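Side-chain contact in RavO (Legionella pneumophila subsp. pneumophila, PDB 6DM4), which binds a phosphotyrosine peptide of human Shc1 through its SH2 domain, the part of this bacterial protein described here: residues T92-L97 / T106-Q111. Sequence-based numbering, arbitrary orientation. Where two conformers were deposited one is given.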
ATOM      1  N   THR A  92     -19.517  -3.018   9.415  1.00 51.43           N
ATOM      2  CA  THR A  92     -20.474  -2.000   8.999  1.00 53.16           C
ATOM      3  C   THR A  92     -19.978  -1.321   7.729  1.00 50.72           C
ATOM      4  O   THR A  92     -18.901  -0.710   7.730  1.00 47.86           O
ATOM      5  CB  THR A  92     -20.697  -0.963  10.102  1.00 54.27           C
ATOM      6  OG1 THR A  92     -21.387  -1.573  11.200  1.00 57.84           O
ATOM      7  CG2 THR A  92     -21.530   0.199   9.571  1.00 55.61           C
ATOM      8  N   PRO A  93     -20.738  -1.392   6.638  1.00 52.82           N
ATOM      9  CA  PRO A  93     -20.230  -0.905   5.351  1.00 50.78           C
ATOM     10  C   PRO A  93     -20.084   0.607   5.320  1.00 49.81           C
ATOM     11  O   PRO A  93     -20.859   1.349   5.930  1.00 52.27           O
ATOM     12  CB  PRO A  93     -21.289  -1.382   4.348  1.00 53.94           C
ATOM     13  CG  PRO A  93     -22.537  -1.527   5.156  1.00 61.01           C
ATOM     14  CD  PRO A  93     -22.089  -1.970   6.524  1.00 57.02           C
ATOM     15  N   ILE A  94     -19.064   1.052   4.592  1.00 45.21           N
ATOM     16  CA  ILE A  94     -18.761   2.464   4.393  1.00 52.70           C
ATOM     17  C   ILE A  94     -18.742   2.723   2.894  1.00 51.45           C
ATOM     18  O   ILE A  94     -17.946   2.114   2.167  1.00 50.51           O
ATOM     19  CB  ILE A  94     -17.412   2.851   5.019  1.00 48.79           C
ATOM     20  CG1 ILE A  94     -17.479   2.809   6.545  1.00 49.17           C
ATOM     21  CG2 ILE A  94     -16.986   4.222   4.549  1.00 46.89           C
ATOM     22  CD1 ILE A  94     -16.140   3.093   7.212  1.00 46.62           C
ATOM     23  N   ASP A  95     -19.605   3.620   2.429  1.00 53.67           N
ATOM     24  CA  ASP A  95     -19.609   3.990   1.019  1.00 55.38           C
ATOM     25  C   ASP A  95     -18.554   5.056   0.763  1.00 49.42           C
ATOM     26  O   ASP A  95     -18.392   5.988   1.554  1.00 47.43           O
ATOM     27  CB  ASP A  95     -20.984   4.507   0.594  1.00 63.98           C
ATOM     28  CG  ASP A  95     -21.348   5.817   1.271  1.00 70.94           C
ATOM     29  OD1 ASP A  95     -21.789   5.784   2.439  1.00 73.92           O
ATOM     30  OD2 ASP A  95     -21.182   6.883   0.640  1.00 73.29           O
ATOM     31  N   ILE A  96     -17.841   4.920  -0.350  1.00 47.70           N
ATOM     32  CA  ILE A  96     -16.714   5.801  -0.643  1.00 47.10           C
ATOM     33  C   ILE A  96     -17.230   7.154  -1.117  1.00 49.52           C
ATOM     34  O   ILE A  96     -18.019   7.237  -2.067  1.00 45.64           O
ATOM     35  CB  ILE A  96     -15.781   5.168  -1.687  1.00 46.77           C
ATOM     36  CG1 ILE A  96     -15.229   3.835  -1.171  1.00 44.03           C
ATOM     37  CG2 ILE A  96     -14.650   6.120  -2.038  1.00 44.79           C
ATOM     38  CD1 ILE A  96     -14.634   3.919   0.213  1.00 40.82           C
ATOM     39  N   LEU A  97     -16.761   8.219  -0.471  1.00 41.62           N
ATOM     40  CA  LEU A  97     -17.149   9.575  -0.828  1.00 46.38           C
ATOM     41  C   LEU A  97     -16.555   9.948  -2.188  1.00 44.78           C
ATOM     42  O   LEU A  97     -15.632   9.285  -2.671  1.00 42.02           O
ATOM     43  CB  LEU A  97     -16.685  10.545   0.260  1.00 47.49           C
ATOM     44  CG  LEU A  97     -17.277  10.285   1.646  1.00 48.77           C
ATOM     45  CD1 LEU A  97     -16.825  11.332   2.660  1.00 49.44           C
ATOM     46  CD2 LEU A  97     -18.776  10.254   1.569  1.00 52.54           C
ATOM     47  N   THR A 106     -10.748   9.968   6.113  1.00 32.38           N
ATOM     48  CA  THR A 106     -10.497  11.220   6.820  1.00 34.86           C
ATOM     49  C   THR A 106     -11.772  11.749   7.471  1.00 35.50           C
ATOM     50  O   THR A 106     -11.759  12.178   8.632  1.00 34.77           O
ATOM     51  CB  THR A 106      -9.907  12.255   5.865  1.00 35.19           C
ATOM     52  OG1 THR A 106      -8.629  11.799   5.405  1.00 36.49           O
ATOM     53  CG2 THR A 106      -9.730  13.593   6.570  1.00 37.89           C
ATOM     54  N   GLN A 107     -12.889  11.713   6.741  1.00 33.78           N
ATOM     55  CA  GLN A 107     -14.150  12.174   7.314  1.00 35.33           C
ATOM     56  C   GLN A 107     -14.618  11.265   8.444  1.00 35.41           C
ATOM     57  O   GLN A 107     -15.082  11.750   9.479  1.00 38.50           O
ATOM     58  CB  GLN A 107     -15.222  12.272   6.227  1.00 36.42           C
ATOM     59  CG  GLN A 107     -14.965  13.382   5.230  1.00 38.46           C
ATOM     60  CD  GLN A 107     -14.885  14.740   5.898  1.00 41.49           C
ATOM     61  OE1 GLN A 107     -15.723  15.080   6.733  1.00 42.69           O
ATOM     62  NE2 GLN A 107     -13.884  15.528   5.526  1.00 43.55           N
ATOM     63  N   HIS A 108     -14.508   9.949   8.268  1.00 33.99           N
ATOM     64  CA  HIS A 108     -14.958   9.022   9.305  0.50 33.24           C
ATOM     65  C   HIS A 108     -14.131   9.170  10.574  1.00 32.13           C
ATOM     66  O   HIS A 108     -14.662   9.079  11.687  1.00 31.75           O
ATOM     67  CB  HIS A 108     -14.888   7.583   8.786  0.50 33.19           C
ATOM     68  CG  HIS A 108     -15.610   6.588   9.642  0.50 33.42           C
ATOM     69  ND1 HIS A 108     -15.007   5.936  10.696  0.50 32.90           N
ATOM     70  CD2 HIS A 108     -16.878   6.118   9.586  0.50 35.49           C
ATOM     71  CE1 HIS A 108     -15.875   5.115  11.259  0.50 33.58           C
ATOM     72  NE2 HIS A 108     -17.019   5.206  10.604  0.50 36.05           N
ATOM     73  N   ILE A 109     -12.824   9.403  10.424  1.00 30.90           N
ATOM     74  CA  ILE A 109     -11.935   9.488  11.578  1.00 33.57           C
ATOM     75  C   ILE A 109     -12.059  10.842  12.267  1.00 34.88           C
ATOM     76  O   ILE A 109     -12.182  10.917  13.495  1.00 36.98           O
ATOM     77  CB  ILE A 109     -10.481   9.209  11.147  1.00 33.28           C
ATOM     78  CG1 ILE A 109     -10.325   7.758  10.703  1.00 33.73           C
ATOM     79  CG2 ILE A 109      -9.517   9.497  12.295  1.00 34.90           C
ATOM     80  CD1 ILE A 109      -9.225   7.538   9.678  1.00 34.81           C
ATOM     81  N   THR A 110     -12.001  11.935  11.500  1.00 33.61           N
ATOM     82  CA  THR A 110     -11.982  13.253  12.126  1.00 36.48           C
ATOM     83  C   THR A 110     -13.332  13.609  12.733  1.00 35.62           C
ATOM     84  O   THR A 110     -13.383  14.253  13.787  1.00 37.61           O
ATOM     85  CB  THR A 110     -11.551  14.325  11.126  1.00 39.63           C
ATOM     86  OG1 THR A 110     -12.459  14.352  10.025  1.00 38.79           O
ATOM     87  CG2 THR A 110     -10.139  14.048  10.613  1.00 39.62           C
ATOM     88  N   GLN A 111     -14.432  13.198  12.098  1.00 34.74           N
ATOM     89  CA  GLN A 111     -15.738  13.407  12.711  1.00 36.04           C
ATOM     90  C   GLN A 111     -15.877  12.584  13.983  1.00 38.09           C
ATOM     91  O   GLN A 111     -16.454  13.052  14.970  1.00 38.69           O
ATOM     92  CB  GLN A 111     -16.853  13.065  11.718  1.00 36.46           C
ATOM     93  CG  GLN A 111     -16.977  14.036  10.549  1.00 38.94           C
ATOM     94  CD  GLN A 111     -18.199  13.762   9.678  1.00 43.73           C
ATOM     95  OE1 GLN A 111     -19.235  13.297  10.160  1.00 43.81           O
ATOM     96  NE2 GLN A 111     -18.081  14.056   8.387  1.00 45.79           N
TER
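Ile94 sets its terminal methyl over one face of the His108 ring. Ile94 CD1 lies 4.2 Å from the centroid of the His108 ring, 20° off its normal, a CH-pi contact. Two conformers of His108 were modelled and this describes one of them, so the stack is tentative. The methyl is displaced toward the rim, and its nearest ring atom is His108 CD2, 3.9 Å from Ile94 CD1. The two side chains cross at about a right angle. With CG anti to the backbone N (chi1 -167°), the His108 ring reaches toward the strand, where Ile94 lies over it. The ring's ND1 is hydrogen-bonded to Tyr73 OH, and the rings of His108 and Tyr73 also meet with steeply inclined planes. Tyr73, on strand 67-76, touches Ile94 too, so the three side chains pack together.

One helix residue earlier, Leu97 meets Gln107. Leu97 CD1 touches the aliphatic root of the glutamine, 3.8 Å from Gln107 CG and 4.0 Å from Gln107 CB. These side chains likewise cross nearly perpendicular. The Gln107 chain bends at its second torsion, and its amide leads away from the leucine. There Gln107 OE1 accepts a hydrogen bond from Gln111 NE2, 3.1 Å long and 162° at the hydrogen. The donor lies in the carbonyl plane, on a lone pair, which favours one rotation of the Gln107 amide.

The small surface contact joins edge strand 91-94 and the following loop to C-terminal helix 101-119 of the SH2 fold. Methyls of Ile94 and Leu97 make both van der Waals contacts, one against a ring face, while Gln107 OE1 and His108 ND1 are hydrogen-bonded to Gln111 and Tyr73.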